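Local atomic coordinates of extracellular ligand-binding receptor (Rhodopseudomonas palustris, PDB entry 4EYQ), a protein that probably serves as a periplasmic solute-binding protein for transport, holding aromatic acids such as caffeic acid and 3-(4-hydroxyphenyl)pyruvic acid between its two lobes. Residues P191-V196 against L218-H223; V138-Y143 against E169-R174; H96-P101 against S112-Q117. One frame throughout, in Å; residues are numbered along the deposited sequence.

Interaction 1 of 3, residues P191-V196 against L218-H223. With DHC (caffeic acid), chain C; ENO (3-(4-hydroxy-phenyl)pyruvic acid), chain B.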
loop_
_atom_site.group_PDB
_atom_site.type_symbol
_atom_site.label_atom_id
_atom_site.label_comp_id
_atom_site.label_asym_id
_atom_site.label_seq_id
_atom_site.Cartn_x
_atom_site.Cartn_y
_atom_site.Cartn_z
ATOM N N PRO A 191 12.082 22.170 13.082
ATOM C CA PRO A 191 12.792 20.905 13.108
ATOM C C PRO A 191 13.798 20.809 11.941
ATOM O O PRO A 191 13.653 21.486 10.901
ATOM C CB PRO A 191 11.661 19.875 12.899
ATOM C CG PRO A 191 10.667 20.617 12.048
ATOM C CD PRO A 191 10.677 21.998 12.650
ATOM N N ASP A 192 14.822 19.989 12.163
ATOM C CA ASP A 192 15.810 19.620 11.173
ATOM C C ASP A 192 15.137 18.989 9.960
ATOM O O ASP A 192 15.564 19.223 8.825
ATOM C CB ASP A 192 16.811 18.614 11.780
ATOM C CG ASP A 192 17.667 19.223 12.871
ATOM O OD1 ASP A 192 17.835 20.463 12.900
ATOM O OD2 ASP A 192 18.180 18.467 13.718
ATOM N N ALA A 193 14.117 18.151 10.211
ATOM C CA ALA A 193 13.391 17.462 9.138
ATOM C C ALA A 193 11.907 17.355 9.448
ATOM O O ALA A 193 11.512 17.391 10.609
ATOM C CB ALA A 193 13.981 16.073 8.914
ATOM N N ILE A 194 11.082 17.234 8.411
ATOM C CA ILE A 194 9.630 16.927 8.586
ATOM C C ILE A 194 9.282 15.597 7.884
ATOM O O ILE A 194 9.688 15.346 6.720
ATOM C CB ILE A 194 8.722 18.097 8.118
ATOM C CG1 ILE A 194 8.890 19.297 9.070
ATOM C CG2 ILE A 194 7.233 17.676 7.996
ATOM C CD1 ILE A 194 8.418 20.608 8.509
ATOM N N LEU A 195 8.587 14.732 8.632
ATOM C CA LEU A 195 7.940 13.553 8.076
ATOM C C LEU A 195 6.454 13.812 7.813
ATOM O O LEU A 195 5.722 14.252 8.705
ATOM C CB LEU A 195 8.104 12.347 9.030
ATOM C CG LEU A 195 7.371 11.062 8.628
ATOM C CD1 LEU A 195 7.943 10.451 7.342
ATOM C CD2 LEU A 195 7.335 10.043 9.782
ATOM N N VAL A 196 6.017 13.536 6.583
ATOM C CA VAL A 196 4.606 13.669 6.189
ATOM C C VAL A 196 3.974 12.268 6.181
ATOM O O VAL A 196 4.473 11.386 5.494
ATOM C CB VAL A 196 4.496 14.300 4.768
ATOM C CG1 VAL A 196 3.040 14.342 4.307
ATOM C CG2 VAL A 196 5.111 15.692 4.754
ATOM N N LEU A 218 14.890 19.209 5.131
ATOM C CA LEU A 218 14.468 17.947 4.524
ATOM C C LEU A 218 13.025 17.534 4.856
ATOM O O LEU A 218 12.562 17.604 6.025
ATOM C CB LEU A 218 15.424 16.815 4.899
ATOM C CG LEU A 218 16.867 16.949 4.412
ATOM C CD1 LEU A 218 17.634 15.779 5.040
ATOM C CD2 LEU A 218 16.948 16.941 2.875
ATOM N N ILE A 219 12.337 17.102 3.805
ATOM C CA ILE A 219 11.005 16.514 3.919
ATOM C C ILE A 219 11.030 15.074 3.465
ATOM O O ILE A 219 11.586 14.731 2.396
ATOM C CB ILE A 219 9.919 17.301 3.151
ATOM C CG1 ILE A 219 9.872 18.769 3.600
ATOM C CG2 ILE A 219 8.540 16.645 3.299
ATOM C CD1 ILE A 219 9.034 19.605 2.636
ATOM N N TYR A 220 10.433 14.247 4.313
ATOM C CA TYR A 220 10.361 12.790 4.138
ATOM C C TYR A 220 8.897 12.386 3.919
ATOM O O TYR A 220 7.976 12.876 4.615
ATOM C CB TYR A 220 10.944 12.059 5.371
ATOM C CG TYR A 220 12.452 12.165 5.543
ATOM C CD1 TYR A 220 13.029 13.304 6.147
ATOM C CD2 TYR A 220 13.312 11.126 5.135
ATOM C CE1 TYR A 220 14.417 13.415 6.316
ATOM C CE2 TYR A 220 14.705 11.226 5.315
ATOM C CZ TYR A 220 15.249 12.373 5.902
ATOM O OH TYR A 220 16.609 12.512 6.099
ATOM N N GLN A 221 8.686 11.511 2.934
ATOM C CA GLN A 221 7.354 11.022 2.590
ATOM C C GLN A 221 7.301 9.506 2.722
ATOM O O GLN A 221 8.348 8.837 2.595
ATOM C CB GLN A 221 6.993 11.411 1.131
ATOM C CG GLN A 221 6.750 12.913 0.874
ATOM C CD GLN A 221 5.348 13.391 1.244
ATOM O OE1 GLN A 221 4.452 12.585 1.529
ATOM N NE2 GLN A 221 5.149 14.710 1.243
ATOM N N THR A 222 6.078 8.972 2.909
ATOM C CA THR A 222 5.846 7.552 3.107
ATOM C C THR A 222 5.577 6.895 1.752
ATOM O O THR A 222 5.435 7.580 0.741
ATOM C CB THR A 222 4.639 7.295 4.014
ATOM O OG1 THR A 222 3.427 7.619 3.315
ATOM C CG2 THR A 222 4.737 8.153 5.337
ATOM N N HIS A 223 5.470 5.568 1.756
ATOM C CA HIS A 223 5.177 4.802 0.533
ATOM C C HIS A 223 3.790 5.000 -0.053
ATOM O O HIS A 223 3.556 4.656 -1.225
ATOM C CB HIS A 223 5.575 3.329 0.718
ATOM C CG HIS A 223 4.922 2.638 1.927
ATOM N ND1 HIS A 223 4.796 3.235 3.155
ATOM C CD2 HIS A 223 4.430 1.327 2.071
ATOM C CE1 HIS A 223 4.199 2.358 4.028
ATOM N NE2 HIS A 223 3.990 1.186 3.364
HETATM C C1 DHC C . -3.677 5.640 3.494
HETATM O O1 DHC C . -3.817 6.757 2.933
HETATM C C2 DHC C . -2.570 4.732 3.108
HETATM C C3 DHC C . -2.265 4.569 1.837
HETATM C "C1'" DHC C . -1.169 3.665 1.403
HETATM C "C2'" DHC C . -1.432 2.840 0.326
HETATM C "C3'" DHC C . -0.450 1.988 -0.137
HETATM C "C4'" DHC C . 0.875 1.962 0.537
HETATM C "C5'" DHC C . 1.106 2.788 1.628
HETATM C "C6'" DHC C . 0.079 3.636 2.048
HETATM O "O4'" DHC C . 1.849 1.124 0.093
HETATM O "O3'" DHC C . -0.733 1.196 -1.198
HETATM O O2 DHC C . -4.459 5.265 4.393
HETATM O O4 ENO B . -3.011 3.266 3.380
HETATM C C9 ENO B . -1.654 2.769 0.053
HETATM C C8 ENO B . -0.741 1.838 -0.409
HETATM C C7 ENO B . 0.516 1.751 0.177
HETATM C C6 ENO B . 0.882 2.579 1.237
HETATM C C5 ENO B . -0.047 3.517 1.686
HETATM C C4 ENO B . -1.315 3.611 1.105
HETATM O O3 ENO B . 1.379 0.820 -0.300
HETATM C C3 ENO B . -2.322 4.652 1.574
HETATM C C2 ENO B . -3.066 4.359 2.846
HETATM C C1 ENO B . -3.876 5.436 3.425
HETATM O O2 ENO B . -4.451 5.241 4.514
HETATM O O1 ENO B . -3.971 6.541 2.831
HETATM O O HOH W 1 17.372 19.740 6.959
HETATM O O HOH W 2 3.654 10.636 3.149
#

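Interaction 2 of 3, residues V138-Y143 against E169-R174. With DHC (caffeic acid), chain C; ENO (3-(4-hydroxy-phenyl)pyruvic acid), chain B.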
loop_
_atom_site.group_PDB
_atom_site.type_symbol
_atom_site.label_atom_id
_atom_site.label_comp_id
_atom_site.label_asym_id
_atom_site.label_seq_id
_atom_site.Cartn_x
_atom_site.Cartn_y
_atom_site.Cartn_z
ATOM N N VAL A 138 12.688 16.376 14.646
ATOM C CA VAL A 138 11.764 16.006 13.560
ATOM C C VAL A 138 10.402 16.550 13.888
ATOM O O VAL A 138 9.952 16.474 15.042
ATOM C CB VAL A 138 11.650 14.470 13.426
ATOM C CG1 VAL A 138 10.625 14.090 12.359
ATOM C CG2 VAL A 138 13.006 13.860 13.116
ATOM N N GLY A 139 9.766 17.139 12.897
ATOM C CA GLY A 139 8.356 17.483 12.971
ATOM C C GLY A 139 7.495 16.495 12.162
ATOM O O GLY A 139 7.937 15.914 11.144
ATOM N N TYR A 140 6.254 16.311 12.596
ATOM C CA TYR A 140 5.344 15.392 11.885
ATOM C C TYR A 140 4.054 16.051 11.455
ATOM O O TYR A 140 3.456 16.811 12.206
ATOM C CB TYR A 140 5.015 14.179 12.763
ATOM C CG TYR A 140 4.061 13.170 12.131
ATOM C CD1 TYR A 140 4.502 12.306 11.105
ATOM C CD2 TYR A 140 2.732 13.069 12.571
ATOM C CE1 TYR A 140 3.641 11.388 10.525
ATOM C CE2 TYR A 140 1.862 12.127 12.018
ATOM C CZ TYR A 140 2.312 11.288 10.997
ATOM O OH TYR A 140 1.447 10.359 10.440
ATOM N N ILE A 141 3.606 15.753 10.243
ATOM C CA ILE A 141 2.259 16.170 9.828
ATOM C C ILE A 141 1.605 14.990 9.080
ATOM O O ILE A 141 2.131 14.518 8.052
ATOM C CB ILE A 141 2.247 17.507 9.023
ATOM C CG1 ILE A 141 0.807 17.826 8.583
ATOM C CG2 ILE A 141 3.187 17.449 7.802
ATOM C CD1 ILE A 141 0.603 19.180 7.919
ATOM N N GLY A 142 0.511 14.456 9.635
ATOM C CA GLY A 142 -0.168 13.294 8.999
ATOM C C GLY A 142 -1.670 13.325 9.170
ATOM O O GLY A 142 -2.170 14.212 9.856
ATOM N N TYR A 143 -2.381 12.369 8.540
ATOM C CA TYR A 143 -3.847 12.250 8.656
ATOM C C TYR A 143 -4.268 12.073 10.124
ATOM O O TYR A 143 -3.567 11.447 10.919
ATOM C CB TYR A 143 -4.378 11.053 7.843
ATOM C CG TYR A 143 -4.161 11.109 6.327
ATOM C CD1 TYR A 143 -4.277 12.310 5.617
ATOM C CD2 TYR A 143 -3.858 9.956 5.601
ATOM C CE1 TYR A 143 -4.091 12.355 4.242
ATOM C CE2 TYR A 143 -3.660 9.988 4.210
ATOM C CZ TYR A 143 -3.791 11.183 3.534
ATOM O OH TYR A 143 -3.606 11.242 2.162
ATOM N N GLU A 169 3.940 17.852 16.454
ATOM C CA GLU A 169 3.013 16.927 15.827
ATOM C C GLU A 169 1.779 17.676 15.339
ATOM O O GLU A 169 1.063 18.282 16.141
ATOM C CB GLU A 169 2.596 15.807 16.794
ATOM C CG GLU A 169 1.706 14.773 16.128
ATOM C CD GLU A 169 0.754 14.127 17.095
ATOM O OE1 GLU A 169 0.917 14.334 18.315
ATOM O OE2 GLU A 169 -0.157 13.410 16.631
ATOM N N GLU A 170 1.523 17.619 14.031
ATOM C CA GLU A 170 0.303 18.202 13.462
ATOM C C GLU A 170 -0.494 17.147 12.692
ATOM O O GLU A 170 0.083 16.201 12.125
ATOM C CB GLU A 170 0.626 19.388 12.542
ATOM C CG GLU A 170 1.272 20.597 13.233
ATOM C CD GLU A 170 0.395 21.213 14.314
ATOM O OE1 GLU A 170 -0.831 21.383 14.104
ATOM O OE2 GLU A 170 0.940 21.539 15.381
ATOM N N ARG A 171 -1.821 17.318 12.673
ATOM C CA ARG A 171 -2.711 16.448 11.895
ATOM C C ARG A 171 -3.610 17.230 10.932
ATOM O O ARG A 171 -3.963 18.380 11.210
ATOM C CB ARG A 171 -3.587 15.563 12.805
ATOM C CG ARG A 171 -2.841 14.627 13.747
ATOM C CD ARG A 171 -1.838 13.687 13.057
ATOM N NE ARG A 171 -1.237 12.823 14.073
ATOM C CZ ARG A 171 -1.594 11.555 14.315
ATOM N NH1 ARG A 171 -2.515 10.909 13.570
ATOM N NH2 ARG A 171 -1.006 10.902 15.303
ATOM N N PHE A 172 -3.989 16.584 9.824
ATOM C CA PHE A 172 -5.045 17.085 8.946
ATOM C C PHE A 172 -5.955 15.956 8.441
ATOM O O PHE A 172 -5.610 14.776 8.552
ATOM C CB PHE A 172 -4.487 17.907 7.787
ATOM C CG PHE A 172 -3.711 17.120 6.768
ATOM C CD1 PHE A 172 -2.450 16.616 7.055
ATOM C CD2 PHE A 172 -4.226 16.939 5.491
ATOM C CE1 PHE A 172 -1.714 15.924 6.075
ATOM C CE2 PHE A 172 -3.508 16.262 4.503
ATOM C CZ PHE A 172 -2.254 15.750 4.800
ATOM N N ALA A 173 -7.122 16.337 7.918
ATOM C CA ALA A 173 -8.100 15.388 7.395
ATOM C C ALA A 173 -7.901 15.240 5.888
ATOM O O ALA A 173 -7.463 16.187 5.197
ATOM C CB ALA A 173 -9.517 15.849 7.718
ATOM N N ARG A 174 -8.198 14.038 5.394
ATOM C CA ARG A 174 -8.042 13.681 3.992
ATOM C C ARG A 174 -8.667 14.651 2.961
ATOM O O ARG A 174 -8.072 14.866 1.906
ATOM C CB ARG A 174 -8.574 12.265 3.770
ATOM C CG ARG A 174 -7.662 11.183 4.318
ATOM C CD ARG A 174 -8.309 9.808 4.339
ATOM N NE ARG A 174 -7.502 8.909 5.159
ATOM C CZ ARG A 174 -6.576 8.094 4.660
ATOM N NH1 ARG A 174 -6.358 8.069 3.330
ATOM N NH2 ARG A 174 -5.861 7.321 5.487
HETATM C C1 DHC C . -3.677 5.640 3.494
HETATM O O1 DHC C . -3.817 6.757 2.933
HETATM C C2 DHC C . -2.570 4.732 3.108
HETATM C C3 DHC C . -2.265 4.569 1.837
HETATM C "C1'" DHC C . -1.169 3.665 1.403
HETATM C "C2'" DHC C . -1.432 2.840 0.326
HETATM C "C3'" DHC C . -0.450 1.988 -0.137
HETATM C "C4'" DHC C . 0.875 1.962 0.537
HETATM C "C5'" DHC C . 1.106 2.788 1.628
HETATM C "C6'" DHC C . 0.079 3.636 2.048
HETATM O "O4'" DHC C . 1.849 1.124 0.093
HETATM O "O3'" DHC C . -0.733 1.196 -1.198
HETATM O O2 DHC C . -4.459 5.265 4.393
HETATM O O4 ENO B . -3.011 3.266 3.380
HETATM C C9 ENO B . -1.654 2.769 0.053
HETATM C C8 ENO B . -0.741 1.838 -0.409
HETATM C C7 ENO B . 0.516 1.751 0.177
HETATM C C6 ENO B . 0.882 2.579 1.237
HETATM C C5 ENO B . -0.047 3.517 1.686
HETATM C C4 ENO B . -1.315 3.611 1.105
HETATM O O3 ENO B . 1.379 0.820 -0.300
HETATM C C3 ENO B . -2.322 4.652 1.574
HETATM C C2 ENO B . -3.066 4.359 2.846
HETATM C C1 ENO B . -3.876 5.436 3.425
HETATM O O2 ENO B . -4.451 5.241 4.514
HETATM O O1 ENO B . -3.971 6.541 2.831
#

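Interaction 3 of 3, residues H96-P101 against S112-Q117. With ENO (3-(4-hydroxy-phenyl)pyruvic acid), chain B; DHC (caffeic acid), chain C.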
loop_
_atom_site.group_PDB
_atom_site.type_symbol
_atom_site.label_atom_id
_atom_site.label_comp_id
_atom_site.label_asym_id
_atom_site.label_seq_id
_atom_site.Cartn_x
_atom_site.Cartn_y
_atom_site.Cartn_z
ATOM N N HIS A 96 -9.007 -12.501 2.560
ATOM C CA HIS A 96 -8.963 -11.072 2.236
ATOM C C HIS A 96 -7.540 -10.632 1.982
ATOM O O HIS A 96 -6.675 -10.851 2.827
ATOM C CB HIS A 96 -9.545 -10.258 3.392
ATOM C CG HIS A 96 -9.288 -8.775 3.264
ATOM N ND1 HIS A 96 -8.923 -8.007 4.320
ATOM C CD2 HIS A 96 -9.325 -7.931 2.139
ATOM C CE1 HIS A 96 -8.756 -6.729 3.905
ATOM N NE2 HIS A 96 -8.983 -6.685 2.566
ATOM N N ILE A 97 -7.277 -10.037 0.816
ATOM C CA ILE A 97 -5.975 -9.437 0.517
ATOM C C ILE A 97 -6.105 -7.926 0.574
ATOM O O ILE A 97 -6.763 -7.332 -0.276
ATOM C CB ILE A 97 -5.415 -9.901 -0.855
ATOM C CG1 ILE A 97 -5.284 -11.431 -0.833
ATOM C CG2 ILE A 97 -4.045 -9.264 -1.087
ATOM C CD1 ILE A 97 -4.931 -12.094 -2.166
ATOM N N ALA A 98 -5.508 -7.320 1.603
ATOM C CA ALA A 98 -5.542 -5.877 1.792
ATOM C C ALA A 98 -4.665 -5.154 0.774
ATOM O O ALA A 98 -3.520 -5.561 0.534
ATOM C CB ALA A 98 -5.124 -5.512 3.203
ATOM N N LEU A 99 -5.189 -4.086 0.163
ATOM C CA LEU A 99 -4.340 -3.310 -0.768
ATOM C C LEU A 99 -3.813 -2.001 -0.145
ATOM O O LEU A 99 -3.164 -1.205 -0.820
ATOM C CB LEU A 99 -5.055 -3.071 -2.109
ATOM C CG LEU A 99 -5.523 -4.333 -2.860
ATOM C CD1 LEU A 99 -6.241 -3.930 -4.140
ATOM C CD2 LEU A 99 -4.369 -5.327 -3.159
ATOM N N ALA A 100 -4.075 -1.796 1.143
ATOM C CA ALA A 100 -3.575 -0.662 1.901
ATOM C C ALA A 100 -3.062 -1.205 3.218
ATOM O O ALA A 100 -3.544 -2.247 3.659
ATOM C CB ALA A 100 -4.693 0.346 2.176
ATOM N N PRO A 101 -2.112 -0.501 3.879
ATOM C CA PRO A 101 -1.657 -0.961 5.197
ATOM C C PRO A 101 -2.833 -1.020 6.182
ATOM O O PRO A 101 -3.829 -0.303 6.006
ATOM C CB PRO A 101 -0.650 0.123 5.634
ATOM C CG PRO A 101 -0.255 0.808 4.361
ATOM C CD PRO A 101 -1.457 0.757 3.476
ATOM N N SER A 112 -7.162 -12.171 6.865
ATOM C CA SER A 112 -6.549 -11.074 6.067
ATOM C C SER A 112 -5.034 -11.241 5.923
ATOM O O SER A 112 -4.355 -11.538 6.906
ATOM C CB SER A 112 -6.793 -9.718 6.757
ATOM O OG SER A 112 -8.154 -9.306 6.753
ATOM N N VAL A 113 -4.503 -11.043 4.719
ATOM C CA VAL A 113 -3.053 -10.776 4.546
ATOM C C VAL A 113 -2.907 -9.390 3.860
ATOM O O VAL A 113 -3.889 -8.873 3.296
ATOM C CB VAL A 113 -2.329 -11.872 3.735
ATOM C CG1 VAL A 113 -2.309 -13.183 4.525
ATOM C CG2 VAL A 113 -2.985 -12.054 2.364
ATOM N N VAL A 114 -1.697 -8.796 3.912
ATOM C CA VAL A 114 -1.522 -7.381 3.525
ATOM C C VAL A 114 -0.455 -7.243 2.440
ATOM O O VAL A 114 0.653 -7.735 2.599
ATOM C CB VAL A 114 -1.111 -6.503 4.733
ATOM C CG1 VAL A 114 -1.122 -5.021 4.358
ATOM C CG2 VAL A 114 -1.997 -6.779 5.934
HETATM N N MSE A 115 -0.781 -6.595 1.343
HETATM C CA MSE A 115 0.217 -6.460 0.286
HETATM C C MSE A 115 1.217 -5.318 0.601
HETATM O O MSE A 115 2.440 -5.560 0.538
HETATM C CB MSE A 115 -0.431 -6.227 -1.089
HETATM C CG MSE A 115 -1.194 -7.454 -1.678
HETATM SE SE MSE A 115 -0.059 -8.988 -2.001
HETATM C CE MSE A 115 -0.380 -9.824 -0.350
ATOM N N PRO A 116 0.713 -4.086 0.931
ATOM C CA PRO A 116 1.663 -2.997 1.202
ATOM C C PRO A 116 2.656 -3.300 2.347
ATOM O O PRO A 116 2.302 -4.018 3.305
ATOM C CB PRO A 116 0.762 -1.807 1.589
ATOM C CG PRO A 116 -0.555 -2.091 0.946
ATOM C CD PRO A 116 -0.694 -3.602 0.997
ATOM N N GLN A 117 3.870 -2.734 2.249
ATOM C CA GLN A 117 4.921 -2.919 3.286
ATOM C C GLN A 117 4.488 -2.433 4.667
ATOM O O GLN A 117 3.822 -1.413 4.737
ATOM C CB GLN A 117 6.173 -2.196 2.860
ATOM C CG GLN A 117 6.781 -2.845 1.605
ATOM C CD GLN A 117 6.212 -2.334 0.263
ATOM O OE1 GLN A 117 5.286 -1.525 0.230
ATOM N NE2 GLN A 117 6.798 -2.806 -0.867
HETATM O O4 ENO B . -3.011 3.266 3.380
HETATM C C9 ENO B . -1.654 2.769 0.053
HETATM C C8 ENO B . -0.741 1.838 -0.409
HETATM C C7 ENO B . 0.516 1.751 0.177
HETATM C C6 ENO B . 0.882 2.579 1.237
HETATM C C5 ENO B . -0.047 3.517 1.686
HETATM C C4 ENO B . -1.315 3.611 1.105
HETATM O O3 ENO B . 1.379 0.820 -0.300
HETATM C C3 ENO B . -2.322 4.652 1.574
HETATM C C2 ENO B . -3.066 4.359 2.846
HETATM C C1 ENO B . -3.876 5.436 3.425
HETATM O O2 ENO B . -4.451 5.241 4.514
HETATM O O1 ENO B . -3.971 6.541 2.831
HETATM C C1 DHC C . -3.677 5.640 3.494
HETATM O O1 DHC C . -3.817 6.757 2.933
HETATM C C2 DHC C . -2.570 4.732 3.108
HETATM C C3 DHC C . -2.265 4.569 1.837
HETATM C "C1'" DHC C . -1.169 3.665 1.403
HETATM C "C2'" DHC C . -1.432 2.840 0.326
HETATM C "C3'" DHC C . -0.450 1.988 -0.137
HETATM C "C4'" DHC C . 0.875 1.962 0.537
HETATM C "C5'" DHC C . 1.106 2.788 1.628
HETATM C "C6'" DHC C . 0.079 3.636 2.048
HETATM O "O4'" DHC C . 1.849 1.124 0.093
HETATM O "O3'" DHC C . -0.733 1.196 -1.198
HETATM O O2 DHC C . -4.459 5.265 4.393
#

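Interaction 1 of 3, residues P191-V196 against L218-H223
Ile-194 and Tyr-220 stand at the middle of a parallel pairing in which three backbone hydrogen bonds alternate between the strands. Ile-194 N donates to Leu-218 O (2.8 Å), Tyr-220 N to Ile-194 O (2.7 Å) and Val-196 N to Tyr-220 O (2.9 Å).

Apolar contacts flank this backbone seam. The Tyr-220 ring turns its edge to Ala-193, with CE1 lying 3.7 Å from Ala-193 CB, while the Leu-195 side chain crosses that of the tyrosine at about a right angle, its CD1 3.9 Å from Tyr-220 CB. On the opposite face Val-196 CG2 meets Ile-219 CG2 at 3.8 Å. Because Val-196 CG1 is anti to its backbone N (chi1 176°), both methyls lie against the bent side chain of Gln-221, whose amide NE2 is held by Gln-207 and Ala-203.

Water extends the pairing at both ends. One molecule links Asp-192 O to Leu-218 N; another accepts from Thr-222 N (2.9 Å) beside Val-196 O and Gln-221 OE1.

Helix 119-132 packs on the side of Leu-195 and Tyr-220, and the Tyr-220 OH is hydrogen-bonded to His-129 ND1; helix 204-212 packs on that of Ile-194, Val-196 and Ile-219; strands 137-143 and 242-245 flank the pair.

Interaction 2 of 3, residues V138-Y143 against E169-R174
Tyr-143 lies with one ring face against Arg-174, whose CG sits over the ring centre, 3.7 Å from the centroid, in a CH-pi contact. From CG to NE the arginine runs extended across the tyrosine at about a right angle, which brings its guanidinium over CD2 and CE2 with the planes 36° apart. Phe-172 approaches the same tyrosine obliquely, its CZ 3.9 Å from Tyr-143 CE1, while its CD1 meets Ile-141 CG1, these two side chains at about a right angle.

Arg-171 is bent at chi2 (-55°) and turns its guanidinium face to Tyr-140 CE2, the two planes nearly perpendicular. Its NH1 donates to Tyr-143 O (2.9 Å) in the carbonyl plane and also pairs with Asp-149, while NE and NH2 form a side-on salt bridge with Glu-169, both on OE2. A leucine in its place would probably leave Glu-169 and Asp-149 without this positive partner and Tyr-143 O without its side-chain donor.

In the backbone, Glu-170 N to Tyr-140 O and Phe-172 N to Gly-142 O join the parallel strands. Arg-174 NH2 bonds carboxylate O2 of either ligand at 2.7 Å, NH1 bonds O1, and Asp-145 bridges NE: a carboxylate-binding site at the C-terminal ends of the strands of a beta-alpha-beta unit.

Interaction 3 of 3, residues H96-P101 against S112-Q117
His-96 presents the edge of its imidazole to Ser-112: ND1 and Ser-112 OG form an in-plane hydrogen bond of 2.9 Å, whose proton may sit on either atom. One face of the ring lies over Ala-98 N, toward the rim. The torsion that sets CG anti to the backbone N (chi1 168°) places the imidazole against helix 79-92. Ser-86 of that helix also bonds Ser-112 OG. NE2 reaches Gly-75 O of the neighbouring strand, so the ring is fixed at both nitrogens.

The backbones pair in parallel. Val-113 N donates to His-96 O, Ala-98 N to Val-113 O at 2.8 Å, and Met-115 N to Ala-98 O. These strands are the last two of the sheet of the N-terminal lobe, joined through helix 106-109 as a beta-alpha-beta unit; the segments after them line the cleft of this periplasmic-binding-protein fold.

On the face away from His-96, Ile-97 lies alongside Val-113, and its CG2 presses on CG of the selenomethionine Met-115 at 3.4 Å, a close approach for two carbons. Met-115, bent at chi2 and chi3, also runs beside Leu-99. Pro-116 packs its CG against Leu-99 O (3.3 Å) and its CB against Pro-101 CD (3.9 Å). Back on the His-96 side, Val-114 CG1 touches the buried Ala-100 O, which has no polar partner. Pro-101 CG lies 3.6 Å from caffeic acid C5', and Pro-116 CB 3.5 Å from its O4'.

Overall arrangement
From the N terminus, interaction 3 closes first, a short loop through helix 106-109. Interaction 2 follows, spanning helix 146-161, and interaction 1 comes last, across helix 204-212. The three run in series: none nests in another and none cross. Interaction 3 belongs to the six-stranded sheet of one lobe, interactions 1 and 2 to the seven-stranded sheet of the other, where strands 137-143 and 193-197 are neighbours and Leu-195 N probably bonds Gly-139 O at 2.9 Å. Helix 180-189 leads from interaction 2 to interaction 1. His-223 NE2 probably bonds Gln-117 O, a direct link between interactions 1 and 3, and all three contacts reach the ligand in the cleft.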